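Monoglyceride lipase (Saccharomyces cerevisiae, PDB 4ZWN) hydrolyses monoacylglycerols, with a strong preference for monounsaturated ones, to free fatty acids and glycerol, and also takes part in breaking down fatty acid ethyl esters. Local coordinates at residues Gly109-Glu113 / Tyr114-Asn118; His122-Glu125 / Lys126-Glu130; Gln186-Ala189 / Pro190-Lys194. The protein carries 2 engineered substitutions. All blocks are in the same frame, centred on the assembly; numbering follows the deposited sequence.

Contact 1: Gly109-Glu113 / Tyr114-Asn118; sequences GVTDE and YHVFN
The N-terminal cap of helix 113-134 joins Asp112, the N-cap residue, to His115 in the first turn. Asp112 OD1 accepts the capping bond from His115 N at 3.1 Å, nearly straight at 172°. The same oxygen takes a second donor, the ring nitrogen: His115 ND1 lies 2.8 Å from Asp112 OD1, on the syn side but 32° out of the carboxylate plane, and OD1 sits close to the imidazole plane. With CG of Asp112 placed between its backbone N and carbonyl carbon (chi1 52°), the carboxylate curls back over the helix start, and two bonds from one residue fix it there. This is an N-cap reinforced by a His-carboxylate hydrogen bond, and it starts the helix that follows strand 89-94 in the alpha/beta-hydrolase fold. The helical bonding begins with Val116 N to Asp112 O at 2.9 Å. Thr111 OG1 meets His115 CB at 3.6 Å, the side chains passing in opposite directions. Next in the chain, Glu113, bent at chi2, brings OE2 obliquely to within 3.1 Å of Phe117 CE2, one turn on, while its OE1 forms a salt bridge with Arg242 of helix 233-248; Phe117 also touches Asn152 of helix 145-156.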
ATOM      1  N   GLY A 109       7.079 -14.448  -3.459  1.00 42.58           N
ATOM      2  CA  GLY A 109       6.499 -14.704  -2.155  1.00 38.22           C
ATOM      3  C   GLY A 109       7.557 -14.935  -1.095  1.00 36.26           C
ATOM      4  O   GLY A 109       7.240 -15.153   0.074  1.00 36.91           O
ATOM      5  N   VAL A 110       8.819 -14.883  -1.506  1.00 34.73           N
ATOM      6  CA  VAL A 110       9.925 -15.140  -0.593  1.00 31.00           C
ATOM      7  C   VAL A 110      10.448 -13.845   0.016  1.00 40.49           C
ATOM      8  O   VAL A 110      11.253 -13.134  -0.592  1.00 38.60           O
ATOM      9  CB  VAL A 110      11.085 -15.873  -1.298  1.00 37.52           C
ATOM     10  CG1 VAL A 110      12.206 -16.162  -0.315  1.00 26.44           C
ATOM     11  CG2 VAL A 110      10.589 -17.165  -1.939  1.00 40.93           C
ATOM     12  N   THR A 111       9.972 -13.540   1.217  1.00 35.72           N
ATOM     13  CA  THR A 111      10.454 -12.393   1.967  1.00 33.89           C
ATOM     14  C   THR A 111      10.087 -12.556   3.434  1.00 35.62           C
ATOM     15  O   THR A 111       9.396 -13.506   3.807  1.00 34.95           O
ATOM     16  CB  THR A 111       9.877 -11.069   1.433  1.00 37.25           C
ATOM     17  OG1 THR A 111      10.516  -9.967   2.088  1.00 32.70           O
ATOM     18  CG2 THR A 111       8.374 -11.002   1.668  1.00 35.27           C
ATOM     19  N   ASP A 112      10.559 -11.637   4.268  1.00 30.78           N
ATOM     20  CA  ASP A 112      10.221 -11.671   5.684  1.00 37.22           C
ATOM     21  C   ASP A 112      10.233 -10.272   6.293  1.00 34.09           C
ATOM     22  O   ASP A 112      10.570  -9.296   5.620  1.00 34.67           O
ATOM     23  CB  ASP A 112      11.177 -12.597   6.445  1.00 33.21           C
ATOM     24  CG  ASP A 112      12.640 -12.279   6.190  1.00 39.05           C
ATOM     25  OD1 ASP A 112      12.981 -11.097   5.967  1.00 42.13           O
ATOM     26  OD2 ASP A 112      13.458 -13.222   6.218  1.00 43.71           O
ATOM     27  N   GLU A 113       9.869 -10.198   7.571  1.00 30.03           N
ATOM     28  CA  GLU A 113       9.764  -8.941   8.300  1.00 31.50           C
ATOM     29  C   GLU A 113      11.008  -8.067   8.152  1.00 34.59           C
ATOM     30  O   GLU A 113      10.902  -6.867   7.891  1.00 33.37           O
ATOM     31  CB  GLU A 113       9.495  -9.219   9.782  1.00 28.28           C
ATOM     32  CG  GLU A 113       9.418  -7.976  10.650  1.00 27.59           C
ATOM     33  CD  GLU A 113       8.112  -7.217  10.483  1.00 36.74           C
ATOM     34  OE1 GLU A 113       7.182  -7.752   9.843  1.00 35.61           O
ATOM     35  OE2 GLU A 113       8.017  -6.083  11.000  1.00 37.94           O
ATOM     36  N   TYR A 114      12.181  -8.675   8.304  1.00 36.82           N
ATOM     37  CA  TYR A 114      13.437  -7.940   8.194  1.00 36.38           C
ATOM     38  C   TYR A 114      13.584  -7.277   6.827  1.00 35.34           C
ATOM     39  O   TYR A 114      13.799  -6.070   6.740  1.00 38.68           O
ATOM     40  CB  TYR A 114      14.636  -8.860   8.453  1.00 37.12           C
ATOM     41  CG  TYR A 114      15.961  -8.205   8.131  1.00 37.10           C
ATOM     42  CD1 TYR A 114      16.537  -7.287   9.003  1.00 39.32           C
ATOM     43  CD2 TYR A 114      16.631  -8.491   6.947  1.00 39.85           C
ATOM     44  CE1 TYR A 114      17.744  -6.677   8.706  1.00 39.51           C
ATOM     45  CE2 TYR A 114      17.837  -7.886   6.641  1.00 41.56           C
ATOM     46  CZ  TYR A 114      18.389  -6.981   7.524  1.00 42.29           C
ATOM     47  OH  TYR A 114      19.590  -6.379   7.222  1.00 52.37           O
ATOM     48  N   HIS A 115      13.466  -8.069   5.766  1.00 36.15           N
ATOM     49  CA  HIS A 115      13.652  -7.560   4.409  1.00 39.51           C
ATOM     50  C   HIS A 115      12.610  -6.519   4.034  1.00 39.21           C
ATOM     51  O   HIS A 115      12.918  -5.558   3.330  1.00 38.40           O
ATOM     52  CB  HIS A 115      13.615  -8.701   3.389  1.00 43.20           C
ATOM     53  CG  HIS A 115      14.867  -9.518   3.354  1.00 42.62           C
ATOM     54  ND1 HIS A 115      15.025 -10.669   4.094  1.00 46.68           N
ATOM     55  CD2 HIS A 115      16.022  -9.346   2.671  1.00 43.74           C
ATOM     56  CE1 HIS A 115      16.224 -11.174   3.866  1.00 40.93           C
ATOM     57  NE2 HIS A 115      16.849 -10.390   3.006  1.00 41.93           N
ATOM     58  N   VAL A 116      11.379  -6.726   4.495  1.00 38.10           N
ATOM     59  CA  VAL A 116      10.278  -5.821   4.190  1.00 35.17           C
ATOM     60  C   VAL A 116      10.636  -4.384   4.567  1.00 35.64           C
ATOM     61  O   VAL A 116      10.491  -3.465   3.760  1.00 34.39           O
ATOM     62  CB  VAL A 116       8.983  -6.245   4.916  1.00 35.08           C
ATOM     63  CG1 VAL A 116       7.975  -5.104   4.935  1.00 31.67           C
ATOM     64  CG2 VAL A 116       8.386  -7.481   4.257  1.00 33.93           C
ATOM     65  N   PHE A 117      11.137  -4.201   5.783  1.00 37.07           N
ATOM     66  CA  PHE A 117      11.448  -2.864   6.265  1.00 36.36           C
ATOM     67  C   PHE A 117      12.840  -2.403   5.858  1.00 34.04           C
ATOM     68  O   PHE A 117      13.048  -1.218   5.607  1.00 38.86           O
ATOM     69  CB  PHE A 117      11.282  -2.801   7.782  1.00 30.16           C
ATOM     70  CG  PHE A 117       9.850  -2.695   8.215  1.00 33.76           C
ATOM     71  CD1 PHE A 117       9.214  -1.465   8.250  1.00 32.13           C
ATOM     72  CD2 PHE A 117       9.129  -3.825   8.557  1.00 35.76           C
ATOM     73  CE1 PHE A 117       7.890  -1.362   8.632  1.00 34.06           C
ATOM     74  CE2 PHE A 117       7.804  -3.729   8.942  1.00 37.83           C
ATOM     75  CZ  PHE A 117       7.185  -2.495   8.980  1.00 36.06           C
ATOM     76  N   ASN A 118      13.785  -3.332   5.778  1.00 35.01           N
ATOM     77  CA  ASN A 118      15.135  -2.989   5.348  1.00 32.09           C
ATOM     78  C   ASN A 118      15.148  -2.484   3.910  1.00 36.15           C
ATOM     79  O   ASN A 118      15.839  -1.514   3.593  1.00 38.38           O
ATOM     80  CB  ASN A 118      16.073  -4.185   5.484  1.00 37.37           C
ATOM     81  CG  ASN A 118      17.528  -3.807   5.274  1.00 40.73           C
ATOM     82  OD1 ASN A 118      18.021  -2.847   5.866  1.00 43.03           O
ATOM     83  ND2 ASN A 118      18.217  -4.552   4.419  1.00 41.85           N
TER

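Contact 2: His122-Glu125 / Lys126-Glu130; sequences HFVE and KNLSE
Asn127 folds back on Phe123 one turn earlier in helix 113-134, and its side chain can be followed atom by atom. CB lies 3.6 Å from Phe123 O. With CG anti to its carbonyl carbon (chi1 -75°), the amide is turned back toward the preceding turn, within reach of Phe123 O. ND2 then donates to Phe123 O at 2.6 Å with an N-H...O angle of 157°, and that oxygen lies near the amide plane. OD1, the other branch, accepts from Arg63 NH1. Phe123 O also receives the regular helical bond from Asn127 N at 3.2 Å; the two donors reach it from opposite faces of the carbonyl plane. Were Asn127 replaced by alanine, Phe123 O would probably keep just the backbone one of these two donors, and Arg63 would lose this acceptor.

On another side of the helix, Val124 and Leu128 run side by side, CG1 to CD2 at 4.1 Å, and both pack on strand 138-143, Val124 on Met140 and Leu128 on Leu138. The Phe123 ring stacks on Phe94 and meets Phe46 edge-to-face, which seats the helix against the central sheet of the alpha/beta-hydrolase fold. Lys126 CD approaches that ring obliquely, 4.3 Å from Phe123 CD1. Beyond it the lysine chain bends at chi4, and Lys126 NZ forms a salt bridge with Glu130 OE2 at 2.9 Å, from the syn side but well out of the carboxylate plane.

Arg63 also forms a salt bridge with Glu130 OE1, so the Glu130 carboxylate lies between two cationic groups, which would probably favour its ionised form, while the buried Asn127 amide is bonded at both its oxygen and its nitrogen.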
ATOM      1  N   HIS A 122      15.739   1.624   2.462  1.00 36.35           N
ATOM      2  CA  HIS A 122      16.605   1.944   1.333  1.00 36.71           C
ATOM      3  C   HIS A 122      15.946   2.909   0.354  1.00 38.24           C
ATOM      4  O   HIS A 122      16.580   3.854  -0.117  1.00 41.33           O
ATOM      5  CB  HIS A 122      17.015   0.673   0.587  1.00 38.94           C
ATOM      6  CG  HIS A 122      17.709   0.943  -0.711  1.00 42.77           C
ATOM      7  ND1 HIS A 122      19.038   1.303  -0.784  1.00 43.59           N
ATOM      8  CD2 HIS A 122      17.252   0.933  -1.986  1.00 38.20           C
ATOM      9  CE1 HIS A 122      19.373   1.488  -2.048  1.00 39.91           C
ATOM     10  NE2 HIS A 122      18.308   1.272  -2.798  1.00 35.16           N
ATOM     11  N   PHE A 123      14.677   2.662   0.044  1.00 33.82           N
ATOM     12  CA  PHE A 123      13.961   3.468  -0.938  1.00 34.98           C
ATOM     13  C   PHE A 123      13.397   4.740  -0.326  1.00 39.16           C
ATOM     14  O   PHE A 123      13.121   5.706  -1.036  1.00 44.44           O
ATOM     15  CB  PHE A 123      12.843   2.653  -1.585  1.00 34.69           C
ATOM     16  CG  PHE A 123      13.340   1.597  -2.523  1.00 36.30           C
ATOM     17  CD1 PHE A 123      13.779   1.934  -3.795  1.00 37.23           C
ATOM     18  CD2 PHE A 123      13.381   0.269  -2.135  1.00 38.70           C
ATOM     19  CE1 PHE A 123      14.244   0.967  -4.662  1.00 37.40           C
ATOM     20  CE2 PHE A 123      13.845  -0.705  -2.997  1.00 39.01           C
ATOM     21  CZ  PHE A 123      14.277  -0.355  -4.264  1.00 40.00           C
ATOM     22  N   VAL A 124      13.226   4.736   0.991  1.00 36.71           N
ATOM     23  CA  VAL A 124      12.854   5.949   1.703  1.00 36.42           C
ATOM     24  C   VAL A 124      14.006   6.943   1.618  1.00 40.88           C
ATOM     25  O   VAL A 124      13.815   8.102   1.252  1.00 44.83           O
ATOM     26  CB  VAL A 124      12.504   5.670   3.182  1.00 35.26           C
ATOM     27  CG1 VAL A 124      12.568   6.951   3.998  1.00 34.74           C
ATOM     28  CG2 VAL A 124      11.132   5.032   3.292  1.00 30.53           C
ATOM     29  N   GLU A 125      15.208   6.471   1.935  1.00 43.32           N
ATOM     30  CA  GLU A 125      16.395   7.319   1.913  1.00 41.17           C
ATOM     31  C   GLU A 125      16.735   7.803   0.508  1.00 41.69           C
ATOM     32  O   GLU A 125      17.266   8.899   0.337  1.00 48.02           O
ATOM     33  CB  GLU A 125      17.584   6.574   2.509  1.00 38.64           C
ATOM     34  CG  GLU A 125      17.424   6.269   3.983  1.00 42.99           C
ATOM     35  CD  GLU A 125      18.545   5.410   4.518  1.00 44.52           C
ATOM     36  OE1 GLU A 125      19.378   4.952   3.707  1.00 44.94           O
ATOM     37  OE2 GLU A 125      18.594   5.194   5.749  1.00 43.16           O
ATOM     38  N   LYS A 126      16.428   6.982  -0.491  1.00 38.75           N
ATOM     39  CA  LYS A 126      16.642   7.353  -1.885  1.00 33.75           C
ATOM     40  C   LYS A 126      15.768   8.540  -2.266  1.00 44.39           C
ATOM     41  O   LYS A 126      16.247   9.523  -2.835  1.00 45.14           O
ATOM     42  CB  LYS A 126      16.348   6.168  -2.808  1.00 39.04           C
ATOM     43  CG  LYS A 126      16.489   6.470  -4.296  1.00 38.08           C
ATOM     44  CD  LYS A 126      16.032   5.282  -5.137  1.00 46.72           C
ATOM     45  CE  LYS A 126      16.608   5.320  -6.551  1.00 48.52           C
ATOM     46  NZ  LYS A 126      16.087   6.452  -7.365  1.00 62.01           N
ATOM     47  N   ASN A 127      14.482   8.441  -1.945  1.00 41.46           N
ATOM     48  CA  ASN A 127      13.538   9.510  -2.243  1.00 43.21           C
ATOM     49  C   ASN A 127      13.776  10.733  -1.369  1.00 41.98           C
ATOM     50  O   ASN A 127      13.605  11.867  -1.816  1.00 41.59           O
ATOM     51  CB  ASN A 127      12.102   9.016  -2.073  1.00 39.43           C
ATOM     52  CG  ASN A 127      11.663   8.116  -3.206  1.00 39.02           C
ATOM     53  OD1 ASN A 127      11.265   8.592  -4.268  1.00 40.99           O
ATOM     54  ND2 ASN A 127      11.731   6.808  -2.988  1.00 36.73           N
ATOM     55  N   LEU A 128      14.167  10.487  -0.123  1.00 41.01           N
ATOM     56  CA  LEU A 128      14.490  11.550   0.819  1.00 41.99           C
ATOM     57  C   LEU A 128      15.648  12.382   0.281  1.00 43.82           C
ATOM     58  O   LEU A 128      15.670  13.605   0.416  1.00 46.28           O
ATOM     59  CB  LEU A 128      14.840  10.958   2.187  1.00 43.09           C
ATOM     60  CG  LEU A 128      14.233  11.583   3.445  1.00 43.92           C
ATOM     61  CD1 LEU A 128      12.783  11.971   3.219  1.00 41.02           C
ATOM     62  CD2 LEU A 128      14.343  10.601   4.600  1.00 36.53           C
ATOM     63  N   SER A 129      16.602  11.704  -0.345  1.00 42.72           N
ATOM     64  CA  SER A 129      17.765  12.363  -0.922  1.00 49.95           C
ATOM     65  C   SER A 129      17.372  13.201  -2.131  1.00 50.59           C
ATOM     66  O   SER A 129      17.860  14.317  -2.313  1.00 48.37           O
ATOM     67  CB  SER A 129      18.821  11.330  -1.315  1.00 40.77           C
ATOM     68  OG  SER A 129      19.951  11.954  -1.898  1.00 50.99           O
ATOM     69  N   GLU A 130      16.482  12.655  -2.954  1.00 46.62           N
ATOM     70  CA  GLU A 130      16.038  13.336  -4.164  1.00 48.76           C
ATOM     71  C   GLU A 130      15.082  14.484  -3.860  1.00 46.23           C
ATOM     72  O   GLU A 130      15.037  15.471  -4.592  1.00 48.92           O
ATOM     73  CB  GLU A 130      15.375  12.343  -5.115  1.00 43.97           C
ATOM     74  CG  GLU A 130      16.316  11.273  -5.627  1.00 48.21           C
ATOM     75  CD  GLU A 130      15.658  10.357  -6.635  1.00 51.79           C
ATOM     76  OE1 GLU A 130      14.508  10.642  -7.034  1.00 49.95           O
ATOM     77  OE2 GLU A 130      16.294   9.354  -7.028  1.00 56.49           O
TER

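Contact 3: Gln186-Ala189 / Pro190-Lys194; sequences QIIA and PLLAK
Chi1 of -80° in Ile187 and -53° in Ile188 puts each CG1 anti to the carbonyl carbon and thereby leaves CG2 anti to the backbone N, from where it meets the leucine four residues on. Ile187 CG2 approaches Leu191 CD2 to 4.1 Å, and Ile188 CG2 approaches Leu192 CD1 to 3.7 Å; in each pair the side chains lie alongside and point the same way. These i to i+4 contacts belong to the C-terminal end of helix 185-191, in the segment inserted between strands 165-169 and 264-269 of the core sheet, consistent with the cap of an alpha/beta hydrolase. The helix is kinked at Pro190, whose nitrogen has no hydrogen to give to the preceding turn. The ring fills the donor's place instead: Pro190 CD stands 3.1 Å from Gln186 O, and CG lies near the same oxygen.

The Pro190 side chain also touches His237 and Met240 of helix 233-248, and Ala189 touches Phe233 there. The side chain of Gln186 lies about 9 Å from that of Ser144, the assigned nucleophile, which brings the N-terminal part of this helix near the active site.

Leu192 is the first residue to leave helical backbone angles. Its amide closes the last turn: Leu192 N donates to Ile188 O at 2.9 Å, bent at the hydrogen (132°), with a weak second bond to Ala189 O at 3.3 Å.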
ATOM      1  N   GLN A 186      -5.603 -18.941   5.142  1.00 43.16           N
ATOM      2  CA  GLN A 186      -4.944 -17.706   5.557  1.00 40.22           C
ATOM      3  C   GLN A 186      -4.728 -17.658   7.065  1.00 37.03           C
ATOM      4  O   GLN A 186      -3.974 -16.817   7.556  1.00 43.72           O
ATOM      5  CB  GLN A 186      -5.745 -16.482   5.106  1.00 36.94           C
ATOM      6  CG  GLN A 186      -5.612 -16.189   3.625  1.00 39.60           C
ATOM      7  CD  GLN A 186      -4.164 -16.008   3.212  1.00 53.06           C
ATOM      8  OE1 GLN A 186      -3.592 -14.929   3.362  1.00 53.82           O
ATOM      9  NE2 GLN A 186      -3.558 -17.071   2.697  1.00 49.26           N
ATOM     10  N   ILE A 187      -5.393 -18.552   7.790  1.00 36.25           N
ATOM     11  CA  ILE A 187      -5.213 -18.658   9.233  1.00 40.31           C
ATOM     12  C   ILE A 187      -4.207 -19.768   9.539  1.00 40.27           C
ATOM     13  O   ILE A 187      -3.377 -19.643  10.441  1.00 42.33           O
ATOM     14  CB  ILE A 187      -6.553 -18.930   9.962  1.00 44.05           C
ATOM     15  CG1 ILE A 187      -7.355 -17.633  10.133  1.00 39.55           C
ATOM     16  CG2 ILE A 187      -6.319 -19.557  11.327  1.00 41.74           C
ATOM     17  CD1 ILE A 187      -7.984 -17.105   8.858  1.00 48.87           C
ATOM     18  N   ILE A 188      -4.262 -20.842   8.758  1.00 39.87           N
ATOM     19  CA  ILE A 188      -3.374 -21.983   8.952  1.00 35.31           C
ATOM     20  C   ILE A 188      -1.921 -21.652   8.612  1.00 37.38           C
ATOM     21  O   ILE A 188      -1.005 -22.061   9.325  1.00 36.17           O
ATOM     22  CB  ILE A 188      -3.828 -23.189   8.104  1.00 40.83           C
ATOM     23  CG1 ILE A 188      -5.299 -23.500   8.367  1.00 40.81           C
ATOM     24  CG2 ILE A 188      -2.983 -24.414   8.405  1.00 33.31           C
ATOM     25  CD1 ILE A 188      -5.590 -23.848   9.800  1.00 38.14           C
ATOM     26  N   ALA A 189      -1.712 -20.908   7.529  1.00 37.53           N
ATOM     27  CA  ALA A 189      -0.359 -20.597   7.063  1.00 35.40           C
ATOM     28  C   ALA A 189       0.501 -19.858   8.103  1.00 36.27           C
ATOM     29  O   ALA A 189       1.651 -20.239   8.311  1.00 35.09           O
ATOM     30  CB  ALA A 189      -0.418 -19.798   5.761  1.00 36.11           C
ATOM     31  N   PRO A 190      -0.037 -18.804   8.755  1.00 38.80           N
ATOM     32  CA  PRO A 190       0.794 -18.195   9.802  1.00 36.48           C
ATOM     33  C   PRO A 190       1.023 -19.139  10.975  1.00 37.44           C
ATOM     34  O   PRO A 190       2.080 -19.101  11.601  1.00 42.43           O
ATOM     35  CB  PRO A 190      -0.026 -16.975  10.241  1.00 34.25           C
ATOM     36  CG  PRO A 190      -0.920 -16.683   9.088  1.00 36.28           C
ATOM     37  CD  PRO A 190      -1.264 -18.023   8.522  1.00 35.08           C
ATOM     38  N   LEU A 191       0.036 -19.984  11.256  1.00 36.79           N
ATOM     39  CA  LEU A 191       0.128 -20.949  12.347  1.00 41.87           C
ATOM     40  C   LEU A 191       1.233 -21.975  12.114  1.00 40.88           C
ATOM     41  O   LEU A 191       1.840 -22.468  13.066  1.00 42.47           O
ATOM     42  CB  LEU A 191      -1.211 -21.665  12.533  1.00 41.17           C
ATOM     43  CG  LEU A 191      -2.151 -21.178  13.638  1.00 45.02           C
ATOM     44  CD1 LEU A 191      -2.227 -19.663  13.692  1.00 42.85           C
ATOM     45  CD2 LEU A 191      -3.533 -21.771  13.422  1.00 44.72           C
ATOM     46  N   LEU A 192       1.490 -22.289  10.846  1.00 36.16           N
ATOM     47  CA  LEU A 192       2.484 -23.303  10.483  1.00 41.37           C
ATOM     48  C   LEU A 192       3.784 -22.699   9.959  1.00 40.98           C
ATOM     49  O   LEU A 192       4.671 -23.427   9.520  1.00 33.82           O
ATOM     50  CB  LEU A 192       1.913 -24.258   9.430  1.00 33.68           C
ATOM     51  CG  LEU A 192       0.744 -25.152   9.845  1.00 32.53           C
ATOM     52  CD1 LEU A 192       0.320 -26.068   8.705  1.00 43.00           C
ATOM     53  CD2 LEU A 192       1.110 -25.961  11.070  1.00 32.86           C
ATOM     54  N   ALA A 193       3.892 -21.375  10.020  1.00 34.65           N
ATOM     55  CA  ALA A 193       5.031 -20.660   9.445  1.00 37.30           C
ATOM     56  C   ALA A 193       6.370 -21.073  10.057  1.00 39.47           C
ATOM     57  O   ALA A 193       7.269 -21.488   9.336  1.00 42.13           O
ATOM     58  CB  ALA A 193       4.833 -19.170   9.593  1.00 37.32           C
ATOM     59  N   LYS A 194       6.503 -20.944  11.374  1.00 40.22           N
ATOM     60  CA  LYS A 194       7.734 -21.318  12.073  1.00 48.71           C
ATOM     61  C   LYS A 194       8.251 -22.695  11.631  1.00 51.37           C
ATOM     62  O   LYS A 194       9.413 -22.827  11.244  1.00 51.62           O
ATOM     63  CB  LYS A 194       7.508 -21.294  13.588  1.00 52.07           C
ATOM     64  CG  LYS A 194       8.293 -20.216  14.329  1.00 60.80           C
ATOM     65  CD  LYS A 194       9.745 -20.624  14.561  1.00 61.73           C
ATOM     66  CE  LYS A 194      10.447 -19.631  15.474  1.00 63.16           C
ATOM     67  NZ  LYS A 194       9.564 -19.246  16.610  1.00 66.22           N
TER

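Overall arrangement
From the N terminus, the chain passes strand 89-94 and a loop before contact 1 starts helix 113-134. Contact 2 follows on the same helix, its centre about 18 Å from that of contact 1. Much later, after strands 138-143 and 165-169, contact 3 ends helix 185-191. Each contact is local and closes no long loop; they follow in series, so none nests or crosses. Contact 1 meets helix 145-156, which begins at the nucleophile motif, and helix 233-248; contact 3 packs on helix 233-248 too, in the probable cap, its nearest atoms about 9 Å from those of contact 1. Contact 2 sits against the central sheet, its centre about 34 Å from that of contact 3.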